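Local coordinates for protein GNA33 (Neisseria gonorrhoeae FA 1090, PDB 2G5D) that probably cleaves the beta-1,4-glycosidic bond between MurNAc and GlcNAc in peptidoglycan as a lytic transglycosylase, leaving a 1,6-anhydro bond on MurNAc, at residues Q63-G68 / Q76-V81; K364-L369 / Y387-G392. All blocks are in the same frame, centred on the assembly; numbering follows the deposited sequence.

Contact 1: residues Q63-G68 / Q76-V81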
ATOM      1  N   GLN A  63      -8.657  15.138  -9.219  1.00 27.65           N
ATOM      2  CA  GLN A  63      -8.847  14.944  -7.771  1.00 27.97           C
ATOM      3  C   GLN A  63      -7.700  14.126  -7.166  1.00 27.61           C
ATOM      4  O   GLN A  63      -7.104  14.510  -6.157  1.00 27.75           O
ATOM      5  CB  GLN A  63     -10.173  14.238  -7.481  1.00 28.24           C
ATOM      6  CG  GLN A  63     -11.393  15.138  -7.616  1.00 29.08           C
ATOM      7  CD  GLN A  63     -12.668  14.364  -7.481  1.00 27.08           C
ATOM      8  OE1 GLN A  63     -12.985  13.515  -8.324  1.00 29.69           O
ATOM      9  NE2 GLN A  63     -13.405  14.633  -6.444  1.00 24.60           N
ATOM     10  N   SER A  64      -7.386  12.997  -7.790  1.00 28.09           N
ATOM     11  CA  SER A  64      -6.365  12.098  -7.274  1.00 28.13           C
ATOM     12  C   SER A  64      -4.989  12.793  -7.266  1.00 27.90           C
ATOM     13  O   SER A  64      -4.268  12.748  -6.258  1.00 28.06           O
ATOM     14  CB  SER A  64      -6.374  10.817  -8.109  1.00 28.74           C
ATOM     15  OG  SER A  64      -5.541   9.816  -7.574  1.00 28.65           O
ATOM     16  N   PHE A  65      -4.635  13.475  -8.360  1.00 28.03           N
ATOM     17  CA  PHE A  65      -3.350  14.233  -8.426  1.00 28.24           C
ATOM     18  C   PHE A  65      -3.220  15.318  -7.347  1.00 27.72           C
ATOM     19  O   PHE A  65      -2.156  15.475  -6.743  1.00 27.94           O
ATOM     20  CB  PHE A  65      -3.095  14.833  -9.830  1.00 28.63           C
ATOM     21  CG  PHE A  65      -1.707  15.438  -9.988  1.00 28.81           C
ATOM     22  CD1 PHE A  65      -0.564  14.642  -9.933  1.00 30.43           C
ATOM     23  CD2 PHE A  65      -1.553  16.809 -10.174  1.00 29.82           C
ATOM     24  CE1 PHE A  65       0.717  15.208 -10.061  1.00 28.87           C
ATOM     25  CE2 PHE A  65      -0.274  17.396 -10.313  1.00 26.28           C
ATOM     26  CZ  PHE A  65       0.860  16.595 -10.264  1.00 28.27           C
ATOM     27  N   ARG A  66      -4.298  16.079  -7.139  1.00 27.70           N
ATOM     28  CA  ARG A  66      -4.392  17.132  -6.108  1.00 27.34           C
ATOM     29  C   ARG A  66      -4.143  16.608  -4.700  1.00 27.60           C
ATOM     30  O   ARG A  66      -3.474  17.273  -3.905  1.00 26.88           O
ATOM     31  CB  ARG A  66      -5.775  17.838  -6.139  1.00 28.58           C
ATOM     32  CG  ARG A  66      -5.993  18.947  -7.210  1.00 27.70           C
ATOM     33  CD  ARG A  66      -7.213  19.786  -6.783  1.00 27.47           C
ATOM     34  NE  ARG A  66      -7.678  20.717  -7.812  1.00 28.13           N
ATOM     35  CZ  ARG A  66      -8.674  21.592  -7.644  1.00 29.20           C
ATOM     36  NH1 ARG A  66      -9.309  21.672  -6.481  1.00 26.52           N
ATOM     37  NH2 ARG A  66      -9.037  22.389  -8.643  1.00 27.42           N
ATOM     38  N   LEU A  67      -4.676  15.419  -4.387  1.00 26.35           N
ATOM     39  CA  LEU A  67      -4.405  14.765  -3.096  1.00 26.57           C
ATOM     40  C   LEU A  67      -2.899  14.455  -2.902  1.00 26.84           C
ATOM     41  O   LEU A  67      -2.337  14.689  -1.832  1.00 25.67           O
ATOM     42  CB  LEU A  67      -5.257  13.482  -2.953  1.00 26.45           C
ATOM     43  CG  LEU A  67      -6.781  13.595  -2.843  1.00 26.40           C
ATOM     44  CD1 LEU A  67      -7.512  12.285  -3.236  1.00 30.64           C
ATOM     45  CD2 LEU A  67      -7.218  14.020  -1.473  1.00 27.10           C
ATOM     46  N   GLY A  68      -2.252  13.925  -3.938  1.00 26.54           N
ATOM     47  CA  GLY A  68      -0.821  13.648  -3.873  1.00 27.53           C
ATOM     48  C   GLY A  68       0.018  14.915  -3.696  1.00 27.97           C
ATOM     49  O   GLY A  68       1.039  14.879  -3.026  1.00 29.39           O
ATOM     50  N   GLN A  76      11.274  18.998  -5.785  1.00 33.90           N
ATOM     51  CA  GLN A  76      11.842  19.766  -6.889  1.00 33.18           C
ATOM     52  C   GLN A  76      11.320  19.332  -8.263  1.00 31.28           C
ATOM     53  O   GLN A  76      11.382  18.158  -8.639  1.00 30.35           O
ATOM     54  CB  GLN A  76      13.372  19.738  -6.839  1.00 33.57           C
ATOM     55  CG  GLN A  76      14.107  20.695  -7.815  1.00 35.74           C
ATOM     56  CD  GLN A  76      13.503  22.096  -7.917  1.00 38.71           C
ATOM     57  OE1 GLN A  76      13.239  22.761  -6.906  1.00 40.55           O
ATOM     58  NE2 GLN A  76      13.309  22.560  -9.148  1.00 38.45           N
ATOM     59  N   GLY A  77      10.791  20.304  -8.998  1.00 30.30           N
ATOM     60  CA  GLY A  77      10.310  20.069 -10.352  1.00 29.56           C
ATOM     61  C   GLY A  77       8.816  19.799 -10.462  1.00 29.98           C
ATOM     62  O   GLY A  77       8.286  19.702 -11.578  1.00 29.32           O
ATOM     63  N   TRP A  78       8.133  19.711  -9.313  1.00 30.15           N
ATOM     64  CA  TRP A  78       6.694  19.423  -9.267  1.00 30.12           C
ATOM     65  C   TRP A  78       5.861  20.608  -8.762  1.00 30.05           C
ATOM     66  O   TRP A  78       4.644  20.532  -8.751  1.00 30.77           O
ATOM     67  CB  TRP A  78       6.397  18.174  -8.394  1.00 29.30           C
ATOM     68  CG  TRP A  78       6.838  16.832  -8.987  1.00 29.01           C
ATOM     69  CD1 TRP A  78       8.041  16.207  -8.780  1.00 27.28           C
ATOM     70  CD2 TRP A  78       6.068  15.953  -9.839  1.00 28.25           C
ATOM     71  NE1 TRP A  78       8.072  15.012  -9.442  1.00 28.57           N
ATOM     72  CE2 TRP A  78       6.886  14.827 -10.109  1.00 26.64           C
ATOM     73  CE3 TRP A  78       4.772  16.013 -10.403  1.00 28.52           C
ATOM     74  CZ2 TRP A  78       6.467  13.770 -10.919  1.00 28.50           C
ATOM     75  CZ3 TRP A  78       4.344  14.947 -11.194  1.00 27.90           C
ATOM     76  CH2 TRP A  78       5.192  13.850 -11.455  1.00 28.58           C
ATOM     77  N   GLN A  79       6.514  21.703  -8.378  1.00 30.15           N
ATOM     78  CA  GLN A  79       5.851  22.854  -7.765  1.00 30.20           C
ATOM     79  C   GLN A  79       4.807  23.495  -8.673  1.00 29.63           C
ATOM     80  O   GLN A  79       3.684  23.756  -8.243  1.00 29.25           O
ATOM     81  CB  GLN A  79       6.870  23.939  -7.356  1.00 29.82           C
ATOM     82  CG  GLN A  79       7.994  23.482  -6.422  1.00 31.34           C
ATOM     83  CD  GLN A  79       9.295  23.140  -7.154  1.00 31.17           C
ATOM     84  OE1 GLN A  79       9.289  22.603  -8.267  1.00 31.38           O
ATOM     85  NE2 GLN A  79      10.414  23.449  -6.521  1.00 31.14           N
ATOM     86  N   ASP A  80       5.211  23.786  -9.910  1.00 29.08           N
ATOM     87  CA  ASP A  80       4.343  24.389 -10.925  1.00 28.35           C
ATOM     88  C   ASP A  80       3.123  23.535 -11.334  1.00 28.07           C
ATOM     89  O   ASP A  80       1.997  24.055 -11.377  1.00 27.51           O
ATOM     90  CB  ASP A  80       5.168  24.789 -12.161  1.00 27.93           C
ATOM     91  CG  ASP A  80       5.833  26.132 -12.004  1.00 28.14           C
ATOM     92  OD1 ASP A  80       6.638  26.486 -12.895  1.00 27.88           O
ATOM     93  OD2 ASP A  80       5.548  26.847 -11.002  1.00 27.58           O
ATOM     94  N   VAL A  81       3.334  22.251 -11.630  1.00 28.06           N
ATOM     95  CA  VAL A  81       2.187  21.357 -11.917  1.00 28.11           C
ATOM     96  C   VAL A  81       1.224  21.238 -10.724  1.00 29.26           C
ATOM     97  O   VAL A  81       0.001  21.276 -10.891  1.00 29.42           O
ATOM     98  CB  VAL A  81       2.582  19.951 -12.508  1.00 28.72           C
ATOM     99  CG1 VAL A  81       3.173  20.098 -13.938  1.00 26.86           C
ATOM    100  CG2 VAL A  81       3.528  19.155 -11.558  1.00 26.97           C
TER
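Phe65 meets Trp78 and Val81 where two consecutive helices, 58-72 and 79-86, are joined by a short loop and tied together by the Cys69-Cys82 disulfide. The contact is small and apolar, carried by the outer edge of a single phenyl ring. Phe65 CG lies anti to the backbone N (chi1 -172°), which carries the ring off helix 58-72 toward the loop and the first turn of the next helix. Its CE1 comes within 3.8 Å of Trp78 CZ3, on the six-membered part of the indole, and the two side chains approach at a slant. Both Trp78 CZ3 and Val81 CG2 lie at the edge of the Phe65 ring, near its plane; Phe65 CZ is 3.9 Å from Val81 CG2. Val81 adds its backbone: the carbonyl O is 3.9 Å from Phe65 CE2, again in the plane of the ring. Three successive edge atoms are thus engaged by two residues.

The loop leading to Trp78 is braced by Gln79. The Gln79 side chain turns back along the loop, and its OE1 accepts a hydrogen bond of 2.8 Å from Gly77 N, while its NE2 donates to Gln76 OE1 at 2.9 Å. That second donor stands 53° out of the Gln76 carbonyl plane. Gly77 adopts a positive phi of 96°, which turns the chain just ahead of Trp78.

Farther out, Cys82 and Ala85 of helix 79-86 also touch Phe65, and Met371 of strand 365-375 packs against the same ring. Arg66 reaches the carbonyls of Ala85 and Thr88, a polar tie alongside the apolar one. Trp78 leans on Leu412, Pro413 and Met416, and Val81 on Pro413, so the helix pair is fitted against strands 365-375 and 403-413.

Contact 2: residues K364-L369 / Y387-G392; sequences KALNRL and YFWGYG
Arg368 NH1 donates a hydrogen bond to Tyr387 OH, 2.8 Å long with an N-H...O angle of 144°. The hydroxyl lies at the edge of the guanidinium, only 13° out of its plane, and the two side chains meet at about a right angle. The arginine chain reaches it by a bend at chi2 (-97°), which also brings its CD to 3.7 Å from Tyr387 OH.

Leu366 covers both partners: its CD2 sits 3.7 Å above the guanidinium plane of Arg368, over the centre, while its other methyl, CD1, lies over a face of the Tyr387 ring toward the rim, 4.3 Å from CZ. CD1 also reaches Trp389 CZ2 at 4.3 Å. Trp389 in turn offers its face to the edge of Tyr387, whose CE2 stands 3.4 Å above the indole plane.

Strands 365-369 and 387-391 run almost perpendicular, 11.2 Å apart, so only side chains bridge them; both belong to the 3D domain, of the double-psi beta-barrel clan. Backbone bonds to Thr119 and Tyr121 hold Tyr387, and Trp389 NE1 donates a hydrogen bond to Gln402 OE1.

Arg368 NH1 also forms a salt bridge with Glu337 OE2. The phenol oxygen therefore serves as acceptor to a cation whose charge is probably partly balanced, a polar link with Leu366 laid over both of its flat groups.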
ATOM      1  N   LYS A 364     -13.363  -6.903 -19.728  1.00 40.10           N
ATOM      2  CA  LYS A 364     -13.366  -5.776 -20.676  1.00 39.66           C
ATOM      3  C   LYS A 364     -12.184  -4.826 -20.440  1.00 38.81           C
ATOM      4  O   LYS A 364     -11.506  -4.901 -19.403  1.00 38.90           O
ATOM      5  CB  LYS A 364     -14.670  -4.975 -20.566  1.00 39.57           C
ATOM      6  CG  LYS A 364     -15.937  -5.653 -21.100  1.00 40.72           C
ATOM      7  CD  LYS A 364     -17.145  -4.784 -20.764  1.00 40.50           C
ATOM      8  CE  LYS A 364     -18.461  -5.487 -21.029  1.00 42.58           C
ATOM      9  NZ  LYS A 364     -19.577  -4.679 -20.463  1.00 43.25           N
ATOM     10  N   ALA A 365     -11.970  -3.912 -21.391  1.00 37.48           N
ATOM     11  CA  ALA A 365     -10.851  -2.972 -21.340  1.00 35.68           C
ATOM     12  C   ALA A 365     -10.969  -2.008 -20.156  1.00 34.99           C
ATOM     13  O   ALA A 365     -12.010  -1.352 -19.971  1.00 33.94           O
ATOM     14  CB  ALA A 365     -10.728  -2.202 -22.672  1.00 35.64           C
ATOM     15  N   LEU A 366      -9.898  -1.949 -19.363  1.00 32.80           N
ATOM     16  CA  LEU A 366      -9.834  -1.094 -18.194  1.00 32.67           C
ATOM     17  C   LEU A 366      -8.663  -0.135 -18.427  1.00 31.30           C
ATOM     18  O   LEU A 366      -7.536  -0.511 -18.192  1.00 30.36           O
ATOM     19  CB  LEU A 366      -9.565  -1.932 -16.937  1.00 32.04           C
ATOM     20  CG  LEU A 366     -10.044  -1.499 -15.548  1.00 33.69           C
ATOM     21  CD1 LEU A 366      -8.878  -1.527 -14.568  1.00 30.20           C
ATOM     22  CD2 LEU A 366     -10.771  -0.150 -15.512  1.00 35.30           C
ATOM     23  N   ASN A 367      -8.958   1.066 -18.931  1.00 31.93           N
ATOM     24  CA  ASN A 367      -7.936   2.093 -19.271  1.00 32.31           C
ATOM     25  C   ASN A 367      -8.153   3.341 -18.424  1.00 32.43           C
ATOM     26  O   ASN A 367      -9.218   3.977 -18.473  1.00 32.70           O
ATOM     27  CB  ASN A 367      -7.958   2.475 -20.775  1.00 31.85           C
ATOM     28  CG  ASN A 367      -7.851   1.269 -21.718  1.00 32.13           C
ATOM     29  OD1 ASN A 367      -7.047   0.375 -21.526  1.00 31.57           O
ATOM     30  ND2 ASN A 367      -8.664   1.270 -22.756  1.00 31.06           N
ATOM     31  N   ARG A 368      -7.150   3.696 -17.623  1.00 32.75           N
ATOM     32  CA  ARG A 368      -7.336   4.651 -16.561  1.00 31.29           C
ATOM     33  C   ARG A 368      -6.097   5.494 -16.352  1.00 29.89           C
ATOM     34  O   ARG A 368      -5.007   4.956 -16.266  1.00 29.89           O
ATOM     35  CB  ARG A 368      -7.634   3.897 -15.243  1.00 32.70           C
ATOM     36  CG  ARG A 368      -9.016   3.227 -15.168  1.00 34.89           C
ATOM     37  CD  ARG A 368      -9.997   4.126 -14.424  1.00 34.46           C
ATOM     38  NE  ARG A 368     -11.375   3.729 -14.688  1.00 36.50           N
ATOM     39  CZ  ARG A 368     -12.102   2.901 -13.935  1.00 39.47           C
ATOM     40  NH1 ARG A 368     -11.603   2.337 -12.824  1.00 37.87           N
ATOM     41  NH2 ARG A 368     -13.356   2.622 -14.315  1.00 39.26           N
ATOM     42  N   LEU A 369      -6.263   6.809 -16.262  1.00 28.37           N
ATOM     43  CA  LEU A 369      -5.184   7.648 -15.733  1.00 27.68           C
ATOM     44  C   LEU A 369      -5.260   7.670 -14.219  1.00 27.93           C
ATOM     45  O   LEU A 369      -6.060   8.419 -13.636  1.00 28.11           O
ATOM     46  CB  LEU A 369      -5.222   9.081 -16.282  1.00 27.34           C
ATOM     47  CG  LEU A 369      -4.026   9.939 -15.842  1.00 26.98           C
ATOM     48  CD1 LEU A 369      -2.731   9.321 -16.354  1.00 24.51           C
ATOM     49  CD2 LEU A 369      -4.206  11.351 -16.383  1.00 23.26           C
ATOM     50  N   TYR A 387      -3.236  -2.048  -8.247  1.00 27.83           N
ATOM     51  CA  TYR A 387      -4.306  -1.128  -8.550  1.00 28.51           C
ATOM     52  C   TYR A 387      -5.177  -0.969  -7.305  1.00 28.40           C
ATOM     53  O   TYR A 387      -5.714  -1.955  -6.806  1.00 28.92           O
ATOM     54  CB  TYR A 387      -5.095  -1.695  -9.748  1.00 29.39           C
ATOM     55  CG  TYR A 387      -6.152  -0.774 -10.268  1.00 30.93           C
ATOM     56  CD1 TYR A 387      -5.875   0.132 -11.278  1.00 33.34           C
ATOM     57  CD2 TYR A 387      -7.434  -0.800  -9.745  1.00 32.51           C
ATOM     58  CE1 TYR A 387      -6.857   1.011 -11.749  1.00 33.57           C
ATOM     59  CE2 TYR A 387      -8.420   0.069 -10.208  1.00 33.70           C
ATOM     60  CZ  TYR A 387      -8.122   0.967 -11.201  1.00 31.36           C
ATOM     61  OH  TYR A 387      -9.098   1.799 -11.669  1.00 32.11           O
ATOM     62  N   PHE A 388      -5.271   0.253  -6.760  1.00 28.39           N
ATOM     63  CA  PHE A 388      -6.036   0.451  -5.538  1.00 27.85           C
ATOM     64  C   PHE A 388      -7.527   0.602  -5.840  1.00 28.34           C
ATOM     65  O   PHE A 388      -7.951   1.547  -6.501  1.00 28.06           O
ATOM     66  CB  PHE A 388      -5.504   1.626  -4.684  1.00 27.90           C
ATOM     67  CG  PHE A 388      -6.276   1.826  -3.406  1.00 28.03           C
ATOM     68  CD1 PHE A 388      -6.291   0.834  -2.422  1.00 26.76           C
ATOM     69  CD2 PHE A 388      -7.020   2.979  -3.202  1.00 28.63           C
ATOM     70  CE1 PHE A 388      -7.022   0.985  -1.271  1.00 26.27           C
ATOM     71  CE2 PHE A 388      -7.743   3.143  -2.046  1.00 27.91           C
ATOM     72  CZ  PHE A 388      -7.740   2.147  -1.071  1.00 28.16           C
ATOM     73  N   TRP A 389      -8.320  -0.353  -5.356  1.00 28.15           N
ATOM     74  CA  TRP A 389      -9.741  -0.383  -5.669  1.00 28.59           C
ATOM     75  C   TRP A 389     -10.655   0.440  -4.760  1.00 28.40           C
ATOM     76  O   TRP A 389     -11.788   0.714  -5.133  1.00 28.00           O
ATOM     77  CB  TRP A 389     -10.238  -1.826  -5.799  1.00 29.21           C
ATOM     78  CG  TRP A 389      -9.928  -2.416  -7.139  1.00 29.92           C
ATOM     79  CD1 TRP A 389      -8.955  -3.339  -7.439  1.00 31.47           C
ATOM     80  CD2 TRP A 389     -10.595  -2.127  -8.375  1.00 30.97           C
ATOM     81  NE1 TRP A 389      -8.987  -3.646  -8.786  1.00 30.95           N
ATOM     82  CE2 TRP A 389      -9.992  -2.926  -9.378  1.00 30.87           C
ATOM     83  CE3 TRP A 389     -11.654  -1.277  -8.733  1.00 30.77           C
ATOM     84  CZ2 TRP A 389     -10.397  -2.877 -10.723  1.00 31.34           C
ATOM     85  CZ3 TRP A 389     -12.073  -1.251 -10.078  1.00 31.79           C
ATOM     86  CH2 TRP A 389     -11.441  -2.041 -11.047  1.00 30.53           C
ATOM     87  N   GLY A 390     -10.156   0.886  -3.608  1.00 28.25           N
ATOM     88  CA  GLY A 390     -10.970   1.641  -2.671  1.00 28.17           C
ATOM     89  C   GLY A 390     -11.315   0.804  -1.455  1.00 28.43           C
ATOM     90  O   GLY A 390     -10.685  -0.225  -1.198  1.00 27.16           O
ATOM     91  N   TYR A 391     -12.344   1.241  -0.736  1.00 29.80           N
ATOM     92  CA  TYR A 391     -12.712   0.632   0.529  1.00 31.17           C
ATOM     93  C   TYR A 391     -13.989  -0.197   0.400  1.00 31.44           C
ATOM     94  O   TYR A 391     -14.833   0.084  -0.447  1.00 31.76           O
ATOM     95  CB  TYR A 391     -12.829   1.712   1.621  1.00 32.65           C
ATOM     96  CG  TYR A 391     -14.240   2.230   1.928  1.00 34.79           C
ATOM     97  CD1 TYR A 391     -14.704   3.447   1.397  1.00 37.10           C
ATOM     98  CD2 TYR A 391     -15.083   1.528   2.781  1.00 36.32           C
ATOM     99  CE1 TYR A 391     -15.994   3.928   1.705  1.00 37.08           C
ATOM    100  CE2 TYR A 391     -16.367   1.988   3.094  1.00 37.21           C
ATOM    101  CZ  TYR A 391     -16.819   3.187   2.555  1.00 37.08           C
ATOM    102  OH  TYR A 391     -18.098   3.619   2.891  1.00 37.81           O
ATOM    103  N   GLY A 392     -14.116  -1.227   1.235  1.00 31.28           N
ATOM    104  CA  GLY A 392     -15.344  -1.997   1.304  1.00 31.70           C
ATOM    105  C   GLY A 392     -15.311  -3.333   0.591  1.00 31.86           C
ATOM    106  O   GLY A 392     -14.303  -3.694  -0.032  1.00 31.51           O
TER

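Overall arrangement
Contacts 1 and 2 lie in series along the chain, with centres 21 Å apart and nearest atoms about 6 Å apart, and they do not touch. Strand 365-375 connects them: its first residues, 365-369, make up most of one segment of contact 2, while farther along, its Gln373 side chain bonds the Ser64 carbonyl of contact 1. Helix 58-72 adds a second tie, since Ser61 bonds the Leu369 carbonyl. Contact 1 joins two disulfide-linked helices that pack beside the strands, whereas contact 2 bridges two crossing strands of the barrel. Both are largely buried, the first made by apolar side chains, the second centred on one charged hydrogen bond.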